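Local structure of phosphotriesterase homology protein (Escherichia coli, 1BF6) at residues A[11-16]-A[52-57]; A[25-30]-A[243-248]; A[58-63]-A[111-116]; A[76-81]-A[115-120]. The protein hydrolyses phosphorylated glyceryl acetates and related esters, using two zinc ions per monomer, as a member of the phosphotriesterase family. All coordinates share one frame; numbering follows the deposited sequence.

Contact 1: A[11-16]-A[52-57]; sequences HEHLHI and EMTNRY. With ZN (zinc ion), chain C.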
loop_
_atom_site.group_PDB
_atom_site.type_symbol
_atom_site.label_atom_id
_atom_site.label_comp_id
_atom_site.label_asym_id
_atom_site.label_seq_id
_atom_site.Cartn_x
_atom_site.Cartn_y
_atom_site.Cartn_z
ATOM N N HIS A 11 -2.425 2.774 -0.194
ATOM C CA HIS A 11 -0.973 2.554 -0.164
ATOM C C HIS A 11 -0.205 3.864 -0.152
ATOM O O HIS A 11 0.034 4.456 -1.203
ATOM C CB HIS A 11 -0.555 1.754 -1.393
ATOM C CG HIS A 11 0.875 1.306 -1.363
ATOM N ND1 HIS A 11 1.262 -0.020 -1.330
ATOM C CD2 HIS A 11 2.024 2.031 -1.339
ATOM C CE1 HIS A 11 2.594 -0.071 -1.292
ATOM N NE2 HIS A 11 3.097 1.144 -1.296
ATOM N N GLU A 12 0.218 4.276 1.033
ATOM C CA GLU A 12 0.949 5.521 1.198
ATOM C C GLU A 12 2.066 5.410 2.223
ATOM O O GLU A 12 2.162 4.432 2.973
ATOM C CB GLU A 12 -0.000 6.622 1.685
ATOM C CG GLU A 12 -1.152 6.944 0.749
ATOM C CD GLU A 12 -0.693 7.396 -0.616
ATOM O OE1 GLU A 12 0.429 7.935 -0.744
ATOM O OE2 GLU A 12 -1.460 7.212 -1.577
ATOM N N HIS A 13 2.909 6.434 2.244
ATOM C CA HIS A 13 3.978 6.538 3.214
ATOM C C HIS A 13 3.864 7.919 3.810
ATOM O O HIS A 13 3.741 8.889 3.065
ATOM C CB HIS A 13 5.345 6.393 2.552
ATOM C CG HIS A 13 5.575 5.043 1.971
ATOM N ND1 HIS A 13 5.956 3.945 2.712
ATOM C CD2 HIS A 13 5.376 4.590 0.712
ATOM C CE1 HIS A 13 5.963 2.889 1.905
ATOM N NE2 HIS A 13 5.619 3.237 0.686
ATOM N N LEU A 14 3.800 7.994 5.137
ATOM C CA LEU A 14 3.743 9.267 5.853
ATOM C C LEU A 14 5.124 9.544 6.440
ATOM O O LEU A 14 5.542 10.699 6.576
ATOM C CB LEU A 14 2.688 9.225 6.953
ATOM C CG LEU A 14 1.281 8.991 6.396
ATOM C CD1 LEU A 14 0.279 9.100 7.527
ATOM C CD2 LEU A 14 0.984 10.017 5.312
ATOM N N HIS A 15 5.806 8.472 6.841
ATOM C CA HIS A 15 7.147 8.587 7.365
ATOM C C HIS A 15 7.942 7.375 6.920
ATOM O O HIS A 15 7.753 6.263 7.419
ATOM C CB HIS A 15 7.189 8.714 8.886
ATOM C CG HIS A 15 8.578 8.875 9.423
ATOM N ND1 HIS A 15 9.536 7.892 9.306
ATOM C CD2 HIS A 15 9.181 9.916 10.047
ATOM C CE1 HIS A 15 10.671 8.319 9.835
ATOM N NE2 HIS A 15 10.481 9.543 10.292
ATOM N N ILE A 16 8.798 7.607 5.936
ATOM C CA ILE A 16 9.649 6.570 5.388
ATOM C C ILE A 16 11.031 7.169 5.227
ATOM O O ILE A 16 11.170 8.373 4.982
ATOM C CB ILE A 16 9.118 6.042 4.027
ATOM C CG1 ILE A 16 10.048 4.957 3.486
ATOM C CG2 ILE A 16 8.948 7.185 3.018
ATOM C CD1 ILE A 16 9.524 4.241 2.264
ATOM N N GLU A 52 -0.703 3.056 5.796
ATOM C CA GLU A 52 0.726 3.329 5.745
ATOM C C GLU A 52 1.540 2.045 5.521
ATOM O O GLU A 52 1.472 1.099 6.318
ATOM C CB GLU A 52 1.117 4.079 7.013
ATOM C CG GLU A 52 2.098 5.226 6.781
ATOM C CD GLU A 52 3.539 4.770 6.753
ATOM O OE1 GLU A 52 3.807 3.614 7.146
ATOM O OE2 GLU A 52 4.413 5.573 6.354
ATOM N N MET A 53 2.341 2.060 4.453
ATOM C CA MET A 53 3.136 0.918 3.999
ATOM C C MET A 53 4.601 0.813 4.414
ATOM O O MET A 53 5.340 -0.012 3.859
ATOM C CB MET A 53 3.083 0.882 2.471
ATOM C CG MET A 53 1.678 0.807 1.882
ATOM S SD MET A 53 0.956 -0.857 1.992
ATOM C CE MET A 53 -0.082 -0.623 3.321
ATOM N N THR A 54 5.022 1.649 5.352
ATOM C CA THR A 54 6.412 1.661 5.805
ATOM C C THR A 54 6.619 0.659 6.941
ATOM O O THR A 54 6.166 0.908 8.048
ATOM C CB THR A 54 6.834 3.071 6.344
ATOM O OG1 THR A 54 6.491 4.090 5.391
ATOM C CG2 THR A 54 8.335 3.129 6.600
ATOM N N ASN A 55 7.264 -0.475 6.659
ATOM C CA ASN A 55 7.541 -1.426 7.736
ATOM C C ASN A 55 8.813 -1.004 8.501
ATOM O O ASN A 55 9.491 -0.026 8.124
ATOM C CB ASN A 55 7.535 -2.905 7.282
ATOM C CG ASN A 55 8.217 -3.148 5.958
ATOM O OD1 ASN A 55 9.386 -2.816 5.769
ATOM N ND2 ASN A 55 7.506 -3.808 5.047
ATOM N N ARG A 56 9.119 -1.697 9.593
ATOM C CA ARG A 56 10.248 -1.310 10.435
ATOM C C ARG A 56 11.543 -0.833 9.779
ATOM O O ARG A 56 11.961 0.307 9.993
ATOM C CB ARG A 56 10.564 -2.396 11.470
ATOM C CG ARG A 56 11.639 -1.958 12.437
ATOM C CD ARG A 56 11.751 -2.882 13.631
ATOM N NE ARG A 56 12.903 -2.517 14.447
ATOM C CZ ARG A 56 13.261 -3.138 15.566
ATOM N NH1 ARG A 56 12.549 -4.160 16.020
ATOM N NH2 ARG A 56 14.362 -2.758 16.212
ATOM N N TYR A 57 12.149 -1.694 8.971
ATOM C CA TYR A 57 13.418 -1.388 8.333
ATOM C C TYR A 57 13.379 -0.542 7.064
ATOM O O TYR A 57 14.366 -0.444 6.327
ATOM C CB TYR A 57 14.234 -2.666 8.185
ATOM C CG TYR A 57 14.473 -3.315 9.540
ATOM C CD1 TYR A 57 15.488 -2.861 10.387
ATOM C CD2 TYR A 57 13.631 -4.335 10.010
ATOM C CE1 TYR A 57 15.658 -3.397 11.675
ATOM C CE2 TYR A 57 13.798 -4.876 11.290
ATOM C CZ TYR A 57 14.807 -4.403 12.114
ATOM O OH TYR A 57 14.966 -4.934 13.375
HETATM ZN ZN ZN C . 5.169 2.064 -1.077
#
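His13 turns the edge of its imidazole to Thr54: His13 ND1 donates to Thr54 OG1 at 2.7 Å, nearly straight at 174° and within the ring plane. The other ring nitrogen, His13 NE2, binds zinc at 2.2 Å, so the threonine oxygen fixes the rotation of a metal ligand. That hydroxyl in turn donates to Glu52 OE2, which makes the glutamate a third shell behind the zinc. Glu52 can play this part because its chain bends at chi2 (-85°), bringing the carboxylate to the backbone N atoms of Leu14 and His15. There Glu52 OE2 accepts from Leu14 N, 2.8 Å away on its anti lone pair, and more distantly from His15 N, while OE1 takes Thr54 N. His11, the other zinc ligand of the HxH motif, lies with one ring face against the flexible side chain of Met53, the two crossing at about a right angle. The backbones are joined as neighbouring parallel strands, Met53 N donating to Glu12 O at 2.8 Å. Glu124 and Asp242 complete the metal site at the C-terminal ends of the TIM-barrel strands. Strand 7-12 borders strand 47-52, with strand 75-80 beyond it and Met53 reaching across to strand 122-126.

Contact 2: A[25-30]-A[243-248]; sequences VDCRLD and ITRRSH. With SO4 (sulfate ion), chain F.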
loop_
_atom_site.group_PDB
_atom_site.type_symbol
_atom_site.label_atom_id
_atom_site.label_comp_id
_atom_site.label_asym_id
_atom_site.label_seq_id
_atom_site.Cartn_x
_atom_site.Cartn_y
_atom_site.Cartn_z
ATOM N N VAL A 25 18.585 12.542 0.511
ATOM C CA VAL A 25 17.683 13.074 1.532
ATOM C C VAL A 25 16.218 13.203 1.036
ATOM O O VAL A 25 15.294 13.325 1.843
ATOM C CB VAL A 25 18.215 14.435 2.078
ATOM C CG1 VAL A 25 18.199 15.503 0.973
ATOM C CG2 VAL A 25 17.415 14.878 3.300
ATOM N N ASP A 26 16.015 13.156 -0.282
ATOM C CA ASP A 26 14.675 13.245 -0.865
ATOM C C ASP A 26 13.873 12.011 -0.417
ATOM O O ASP A 26 12.654 12.081 -0.199
ATOM C CB ASP A 26 14.756 13.284 -2.398
ATOM C CG ASP A 26 13.456 13.750 -3.048
ATOM O OD1 ASP A 26 12.746 14.556 -2.425
ATOM O OD2 ASP A 26 13.148 13.320 -4.179
ATOM N N CYS A 27 14.589 10.895 -0.272
ATOM C CA CYS A 27 14.020 9.619 0.155
ATOM C C CYS A 27 13.737 9.535 1.665
ATOM O O CYS A 27 13.308 8.488 2.166
ATOM C CB CYS A 27 14.923 8.474 -0.300
ATOM S SG CYS A 27 15.077 8.391 -2.078
ATOM N N ARG A 28 14.017 10.622 2.381
ATOM C CA ARG A 28 13.738 10.707 3.805
ATOM C C ARG A 28 12.461 11.546 3.967
ATOM O O ARG A 28 12.517 12.760 4.234
ATOM C CB ARG A 28 14.908 11.345 4.572
ATOM C CG ARG A 28 14.647 11.506 6.068
ATOM C CD ARG A 28 15.935 11.488 6.902
ATOM N NE ARG A 28 16.861 12.582 6.605
ATOM C CZ ARG A 28 16.762 13.819 7.098
ATOM N NH1 ARG A 28 15.765 14.151 7.918
ATOM N NH2 ARG A 28 17.684 14.725 6.795
ATOM N N LEU A 29 11.313 10.904 3.756
ATOM C CA LEU A 29 10.020 11.585 3.875
ATOM C C LEU A 29 9.639 11.652 5.353
ATOM O O LEU A 29 9.034 10.724 5.893
ATOM C CB LEU A 29 8.956 10.838 3.059
ATOM C CG LEU A 29 7.559 11.459 3.015
ATOM C CD1 LEU A 29 7.595 12.772 2.234
ATOM C CD2 LEU A 29 6.609 10.486 2.358
ATOM N N ASP A 30 10.005 12.758 6.002
ATOM C CA ASP A 30 9.741 12.943 7.424
ATOM C C ASP A 30 9.447 14.396 7.814
ATOM O O ASP A 30 9.662 14.786 8.963
ATOM C CB ASP A 30 10.947 12.442 8.240
ATOM C CG ASP A 30 12.210 13.303 8.045
ATOM O OD1 ASP A 30 12.289 14.099 7.075
ATOM O OD2 ASP A 30 13.137 13.183 8.877
ATOM N N ILE A 243 3.065 7.931 -2.237
ATOM C CA ILE A 243 3.992 9.051 -2.010
ATOM C C ILE A 243 5.182 8.487 -1.212
ATOM O O ILE A 243 4.988 7.779 -0.213
ATOM C CB ILE A 243 3.325 10.205 -1.215
ATOM C CG1 ILE A 243 2.193 10.841 -2.036
ATOM C CG2 ILE A 243 4.353 11.245 -0.807
ATOM C CD1 ILE A 243 2.625 11.374 -3.386
ATOM N N THR A 244 6.396 8.799 -1.666
ATOM C CA THR A 244 7.620 8.295 -1.038
ATOM C C THR A 244 8.746 9.328 -0.886
ATOM O O THR A 244 9.699 9.089 -0.149
ATOM C CB THR A 244 8.218 7.125 -1.868
ATOM O OG1 THR A 244 8.515 7.580 -3.195
ATOM C CG2 THR A 244 7.256 5.938 -1.964
ATOM N N ARG A 245 8.632 10.468 -1.568
ATOM C CA ARG A 245 9.677 11.498 -1.537
ATOM C C ARG A 245 9.226 12.881 -1.120
ATOM O O ARG A 245 8.066 13.244 -1.288
ATOM C CB ARG A 245 10.301 11.617 -2.924
ATOM C CG ARG A 245 10.980 10.358 -3.408
ATOM C CD ARG A 245 11.340 10.501 -4.862
ATOM N NE ARG A 245 12.204 9.420 -5.319
ATOM C CZ ARG A 245 13.437 9.605 -5.781
ATOM N NH1 ARG A 245 13.953 10.833 -5.835
ATOM N NH2 ARG A 245 14.137 8.572 -6.240
ATOM N N ARG A 246 10.160 13.661 -0.583
ATOM C CA ARG A 246 9.871 15.039 -0.175
ATOM C C ARG A 246 9.429 15.842 -1.412
ATOM O O ARG A 246 8.525 16.675 -1.328
ATOM C CB ARG A 246 11.115 15.697 0.438
ATOM C CG ARG A 246 11.587 15.070 1.737
ATOM C CD ARG A 246 12.894 15.705 2.205
ATOM N NE ARG A 246 13.199 15.411 3.606
ATOM C CZ ARG A 246 14.039 16.125 4.355
ATOM N NH1 ARG A 246 14.663 17.179 3.838
ATOM N NH2 ARG A 246 14.252 15.794 5.620
ATOM N N SER A 247 10.031 15.540 -2.561
ATOM C CA SER A 247 9.714 16.236 -3.805
ATOM C C SER A 247 8.296 15.965 -4.313
ATOM O O SER A 247 7.829 16.619 -5.249
ATOM C CB SER A 247 10.763 15.940 -4.891
ATOM O OG SER A 247 10.827 14.570 -5.242
ATOM N N HIS A 248 7.621 14.991 -3.704
ATOM C CA HIS A 248 6.239 14.664 -4.063
ATOM C C HIS A 248 5.259 15.599 -3.327
ATOM O O HIS A 248 4.110 15.759 -3.744
ATOM C CB HIS A 248 5.906 13.203 -3.704
ATOM C CG HIS A 248 6.644 12.179 -4.513
ATOM N ND1 HIS A 248 6.862 10.893 -4.063
ATOM C CD2 HIS A 248 7.175 12.233 -5.758
ATOM C CE1 HIS A 248 7.486 10.198 -4.996
ATOM N NE2 HIS A 248 7.689 10.988 -6.035
HETATM S S SO4 F . 9.850 6.306 -6.437
HETATM O O1 SO4 F . 11.052 6.729 -7.151
HETATM O O2 SO4 F . 10.158 6.236 -4.945
HETATM O O3 SO4 F . 8.663 7.294 -6.611
HETATM O O4 SO4 F . 9.386 4.959 -6.986
HETATM O O HOH W 1 11.443 7.111 0.575
#
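Asp26 OD2 is gripped by two groups of the 243-248 loop: Ser247 OG at 2.8 Å on its syn lone pair and Arg245 NH1 at 3.1 Å on its anti lone pair. The other oxygen, OD1, receives Ser247 N on its own syn side. A short acid suits the place, because one carboxylate meets the start of the 3-10 turn 246-248 and also pairs with an arginine, whose plane stands 72° from its own. Over a face of that guanidinium lies Cys27 SG. Asp26 also offers its carbonyl O to Arg246 N.

These loops belong to the rim of the TIM barrel, where the chain after strand 237-239 meets the small antiparallel pair 16-17 and 28-29. Arg246 runs extended (chi2 175°, chi3 164°) across this rim, long enough to give NE to Arg28 O at 2.8 Å and NH2 to Asp30 OD1 at 3.0 Å. The Asp30 carboxylate, nearly coplanar with the Arg246 guanidinium, holds Arg28 NH1 through OD2, and so probably offsets the charge of the two neighbouring arginines. Leu29 sets CD2 4.0 Å from Ile243 CG2. A water joins Cys27 O to Thr244 O. Thr244, close to the zinc site, donates OG1 to O2 of a sulfate probably from the crystallisation liquor.

Contact 3: A[58-63]-A[111-116]; sequences MGRNAQ and GIDGTE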
loop_
_atom_site.group_PDB
_atom_site.type_symbol
_atom_site.label_atom_id
_atom_site.label_comp_id
_atom_site.label_asym_id
_atom_site.label_seq_id
_atom_site.Cartn_x
_atom_site.Cartn_y
_atom_site.Cartn_z
ATOM N N MET A 58 12.223 0.079 6.836
ATOM C CA MET A 58 12.025 0.995 5.726
ATOM C C MET A 58 12.053 2.391 6.355
ATOM O O MET A 58 11.956 3.406 5.660
ATOM C CB MET A 58 10.670 0.757 5.045
ATOM C CG MET A 58 10.644 -0.412 4.071
ATOM S SD MET A 58 8.965 -0.841 3.552
ATOM C CE MET A 58 8.687 0.402 2.237
ATOM N N GLY A 59 12.196 2.440 7.675
ATOM C CA GLY A 59 12.246 3.716 8.366
ATOM C C GLY A 59 10.938 4.152 8.997
ATOM O O GLY A 59 10.677 5.356 9.122
ATOM N N ARG A 60 10.120 3.179 9.410
ATOM C CA ARG A 60 8.840 3.471 10.050
ATOM C C ARG A 60 9.047 4.273 11.334
ATOM O O ARG A 60 10.075 4.148 12.004
ATOM C CB ARG A 60 8.097 2.158 10.368
ATOM C CG ARG A 60 6.668 2.324 10.941
ATOM C CD ARG A 60 6.071 0.962 11.355
ATOM N NE ARG A 60 6.795 0.402 12.497
ATOM C CZ ARG A 60 6.971 -0.899 12.726
ATOM N NH1 ARG A 60 6.464 -1.809 11.905
ATOM N NH2 ARG A 60 7.722 -1.284 13.748
ATOM N N ASN A 61 8.057 5.090 11.675
ATOM C CA ASN A 61 8.095 5.904 12.875
ATOM C C ASN A 61 6.681 5.982 13.424
ATOM O O ASN A 61 5.906 6.871 13.049
ATOM C CB ASN A 61 8.605 7.308 12.547
ATOM C CG ASN A 61 8.985 8.097 13.776
ATOM O OD1 ASN A 61 9.997 8.794 13.766
ATOM N ND2 ASN A 61 8.175 8.025 14.831
ATOM N N ALA A 62 6.359 5.061 14.331
ATOM C CA ALA A 62 5.037 4.996 14.939
ATOM C C ALA A 62 4.622 6.291 15.637
ATOM O O ALA A 62 3.482 6.727 15.500
ATOM C CB ALA A 62 4.964 3.813 15.926
ATOM N N GLN A 63 5.546 6.923 16.355
ATOM C CA GLN A 63 5.224 8.153 17.068
ATOM C C GLN A 63 4.798 9.266 16.110
ATOM O O GLN A 63 3.822 9.977 16.362
ATOM C CB GLN A 63 6.397 8.610 17.930
ATOM C CG GLN A 63 6.009 9.676 18.917
ATOM C CD GLN A 63 4.894 9.227 19.838
ATOM O OE1 GLN A 63 5.042 8.251 20.575
ATOM N NE2 GLN A 63 3.764 9.920 19.789
ATOM N N GLY A 111 2.347 -4.034 19.757
ATOM C CA GLY A 111 2.639 -2.658 19.390
ATOM C C GLY A 111 3.888 -2.510 18.545
ATOM O O GLY A 111 4.659 -3.462 18.346
ATOM N N ILE A 112 4.067 -1.311 17.999
ATOM C CA ILE A 112 5.223 -1.035 17.163
ATOM C C ILE A 112 6.045 0.142 17.681
ATOM O O ILE A 112 5.519 1.064 18.307
ATOM C CB ILE A 112 4.842 -0.780 15.680
ATOM C CG1 ILE A 112 3.828 0.364 15.561
ATOM C CG2 ILE A 112 4.353 -2.067 15.023
ATOM C CD1 ILE A 112 3.606 0.811 14.127
ATOM N N ASP A 113 7.351 0.051 17.467
ATOM C CA ASP A 113 8.305 1.083 17.860
ATOM C C ASP A 113 8.197 1.599 19.292
ATOM O O ASP A 113 8.450 2.780 19.560
ATOM C CB ASP A 113 8.259 2.245 16.853
ATOM C CG ASP A 113 8.382 1.774 15.405
ATOM O OD1 ASP A 113 9.182 0.849 15.131
ATOM O OD2 ASP A 113 7.672 2.320 14.527
ATOM N N GLY A 114 7.823 0.711 20.210
ATOM C CA GLY A 114 7.718 1.088 21.609
ATOM C C GLY A 114 6.524 1.948 21.969
ATOM O O GLY A 114 6.478 2.502 23.061
ATOM N N THR A 115 5.546 2.042 21.073
ATOM C CA THR A 115 4.358 2.847 21.329
ATOM C C THR A 115 3.125 1.962 21.507
ATOM O O THR A 115 3.179 0.740 21.332
ATOM C CB THR A 115 4.063 3.844 20.157
ATOM O OG1 THR A 115 3.628 3.116 19.000
ATOM C CG2 THR A 115 5.302 4.643 19.789
ATOM N N GLU A 116 2.001 2.614 21.776
ATOM C CA GLU A 116 0.717 1.954 21.956
ATOM C C GLU A 116 0.098 1.579 20.599
ATOM O O GLU A 116 -0.833 0.776 20.540
ATOM C CB GLU A 116 -0.232 2.874 22.741
ATOM C CG GLU A 116 -0.648 4.176 21.998
ATOM C CD GLU A 116 0.244 5.396 22.280
ATOM O OE1 GLU A 116 1.428 5.243 22.682
ATOM O OE2 GLU A 116 -0.255 6.532 22.084
HETATM O O HOH W 2 10.887 1.794 13.006
HETATM O O HOH W 3 0.984 9.611 21.352
HETATM O O HOH W 4 3.578 6.959 22.354
#
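Arg60 sends CG away from its backbone N (chi1 -175°) and then bends at chi3 (67°), which turns the guanidinium side-on to Asp113; the aspartate answers with CG opposite its carbonyl carbon, bringing its carboxylate out from the turn to meet it. Arg60 NE donates to Asp113 OD2 and Arg60 NH2 to Asp113 OD1, each at 2.9 Å. Both oxygens lie close to the guanidinium plane, yet the two flat groups are turned 45° from each other, so NH2 reaches OD1 from above the carboxylate plane. Asp113 OD2 has a second donor, Ala62 N at 3.0 Å, on its anti side. This ties the acid to the first turn of helix 62-72, where a negative group is probably favoured by the helix dipole.

The aspartate stands on a type I' beta turn from Ile112 to Thr115, between helix 97-109 and the short strand 119-120 that leads to barrel strand 122-126. Asp113 and Gly114 occupy its two central places, both with positive phi, a conformation that glycine adopts easily. Ile112 O closes the turn by accepting from both the N and the OG1 of Thr115.

Over one face of the Arg60 guanidinium lies Ile112, its CB 3.5 Å from Arg60 NH2, so the cation has an apolar cover as well as its salt bridge. Glu107 forms a second salt bridge with NH2, and Cys79 O accepts from NH1. The small Ala62 brings its CB to 3.6 Å from Ile112 CG1 and 3.4 Å from Thr115 OG1. Farther out, a water links Gln63 OE1 with Glu116 OE1, while Gln63 NE2 bonds to Asp67 of the same helix.

Contact 4: A[76-81]-A[115-120]; sequences VVACTG and TELKAG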
loop_
_atom_site.group_PDB
_atom_site.type_symbol
_atom_site.label_atom_id
_atom_site.label_comp_id
_atom_site.label_asym_id
_atom_site.label_seq_id
_atom_site.Cartn_x
_atom_site.Cartn_y
_atom_site.Cartn_z
ATOM N N VAL A 76 -4.682 6.555 10.594
ATOM C CA VAL A 76 -3.574 5.899 9.919
ATOM C C VAL A 76 -3.434 4.435 10.346
ATOM O O VAL A 76 -3.317 4.141 11.539
ATOM C CB VAL A 76 -2.242 6.618 10.211
ATOM C CG1 VAL A 76 -1.095 5.876 9.548
ATOM C CG2 VAL A 76 -2.299 8.068 9.714
ATOM N N VAL A 77 -3.467 3.532 9.372
ATOM C CA VAL A 77 -3.293 2.115 9.651
ATOM C C VAL A 77 -1.830 1.773 9.372
ATOM O O VAL A 77 -1.382 1.849 8.229
ATOM C CB VAL A 77 -4.197 1.226 8.766
ATOM C CG1 VAL A 77 -3.910 -0.259 9.040
ATOM C CG2 VAL A 77 -5.678 1.557 9.028
ATOM N N ALA A 78 -1.096 1.441 10.434
ATOM C CA ALA A 78 0.317 1.070 10.345
ATOM C C ALA A 78 0.518 -0.382 9.877
ATOM O O ALA A 78 -0.408 -1.194 9.934
ATOM C CB ALA A 78 0.990 1.302 11.696
ATOM N N CYS A 79 1.721 -0.707 9.403
ATOM C CA CYS A 79 2.004 -2.065 8.927
ATOM C C CYS A 79 3.199 -2.749 9.600
ATOM O O CYS A 79 3.934 -2.140 10.389
ATOM C CB CYS A 79 2.244 -2.059 7.417
ATOM S SG CYS A 79 3.826 -1.303 6.894
ATOM N N THR A 80 3.351 -4.035 9.301
ATOM C CA THR A 80 4.470 -4.844 9.798
ATOM C C THR A 80 4.928 -5.752 8.662
ATOM O O THR A 80 4.106 -6.239 7.874
ATOM C CB THR A 80 4.098 -5.730 11.040
ATOM O OG1 THR A 80 5.255 -6.491 11.424
ATOM C CG2 THR A 80 2.961 -6.700 10.724
ATOM N N GLY A 81 6.240 -5.954 8.542
ATOM C CA GLY A 81 6.745 -6.829 7.496
ATOM C C GLY A 81 8.174 -6.526 7.086
ATOM O O GLY A 81 8.909 -5.861 7.817
ATOM N N THR A 115 5.546 2.042 21.073
ATOM C CA THR A 115 4.358 2.847 21.329
ATOM C C THR A 115 3.125 1.962 21.507
ATOM O O THR A 115 3.179 0.740 21.332
ATOM C CB THR A 115 4.063 3.844 20.157
ATOM O OG1 THR A 115 3.628 3.116 19.000
ATOM C CG2 THR A 115 5.302 4.643 19.789
ATOM N N GLU A 116 2.001 2.614 21.776
ATOM C CA GLU A 116 0.717 1.954 21.956
ATOM C C GLU A 116 0.098 1.579 20.599
ATOM O O GLU A 116 -0.833 0.776 20.540
ATOM C CB GLU A 116 -0.232 2.874 22.741
ATOM C CG GLU A 116 -0.648 4.176 21.998
ATOM C CD GLU A 116 0.244 5.396 22.280
ATOM O OE1 GLU A 116 1.428 5.243 22.682
ATOM O OE2 GLU A 116 -0.255 6.532 22.084
ATOM N N LEU A 117 0.609 2.159 19.512
ATOM C CA LEU A 117 0.099 1.868 18.169
ATOM C C LEU A 117 0.462 0.435 17.756
ATOM O O LEU A 117 1.562 -0.037 18.047
ATOM C CB LEU A 117 0.669 2.879 17.144
ATOM C CG LEU A 117 0.197 2.799 15.680
ATOM C CD1 LEU A 117 -1.332 2.942 15.614
ATOM C CD2 LEU A 117 0.859 3.878 14.828
ATOM N N LYS A 118 -0.467 -0.250 17.084
ATOM C CA LYS A 118 -0.248 -1.619 16.622
ATOM C C LYS A 118 -0.365 -1.686 15.116
ATOM O O LYS A 118 -1.098 -0.896 14.516
ATOM C CB LYS A 118 -1.296 -2.573 17.225
ATOM C CG LYS A 118 -1.239 -2.709 18.737
ATOM C CD LYS A 118 -2.434 -3.479 19.262
ATOM C CE LYS A 118 -2.423 -3.543 20.785
ATOM N NZ LYS A 118 -2.466 -2.180 21.382
ATOM N N ALA A 119 0.336 -2.638 14.503
ATOM C CA ALA A 119 0.249 -2.827 13.063
ATOM C C ALA A 119 -1.126 -3.433 12.737
ATOM O O ALA A 119 -1.582 -4.375 13.409
ATOM C CB ALA A 119 1.362 -3.749 12.568
ATOM N N GLY A 120 -1.801 -2.860 11.742
ATOM C CA GLY A 120 -3.102 -3.355 11.339
ATOM C C GLY A 120 -3.085 -4.164 10.059
ATOM O O GLY A 120 -4.124 -4.693 9.656
HETATM O O HOH W 5 -2.513 0.372 12.626
#
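Ala78 O receives the one direct hydrogen bond between the two segments, from Gly120 N at 2.8 Å. The donor stands 37° out of the carbonyl plane, a sign that the chains do not run here as a flat, regular pair. Their touching parts are in fact 84° apart in direction, and Ala119 crosses close over the backbone at Cys79. A water makes a second polar link by accepting from Ala78 N and donating to Lys118 O, so both the N and the O of Ala78 have partners on this side. Within the second segment, Thr115 OG1 accepts from Leu117 N in an ST turn.

This is where the chain, having left strand 75-80 and passed through helix 97-109, returns to the TIM barrel to enter strand 122-126. Thr80 carries the pairing onward through backbone bonds to Ile121 and Ala123, and its hydroxyl bonds to Glu107 on that helix.

The apolar contacts depend on small residues. Ala119 CB fits 3.7 Å from Thr80 CB and 3.6 Å from Cys79 C, with Ile108 of helix 97-109 also against it. Val77 CG1 packs on Gly120 CA at 3.9 Å, close against a residue that has no side chain. Leu117 reaches back with CD2 to within 4.1 Å of Ala78 CB, a methyl small enough to sit between the leucine and the backbone of Lys118.

In the fold
Contact 1 lies nearest the middle of the chain and touches each of the others. Its strands 7-12 and 47-52 share a parallel sheet with strand 75-80 of contact 4, joined by Glu52 N to Val77 O. Contact 1 closes before contacts 3 and 4 open; these two have centres about 7 Å apart, share Thr115 and Glu116, and are joined by Arg60 to Cys79 O. Contact 2, its centre about 19 Å from that of contact 3 and about 21 Å from that of contact 4, joins segments 213 residues apart, a span enclosing both. Its segments alternate with those of contact 1, which it meets through Glu12 and Ile243, so early and late barrel segments gather around the zinc ions.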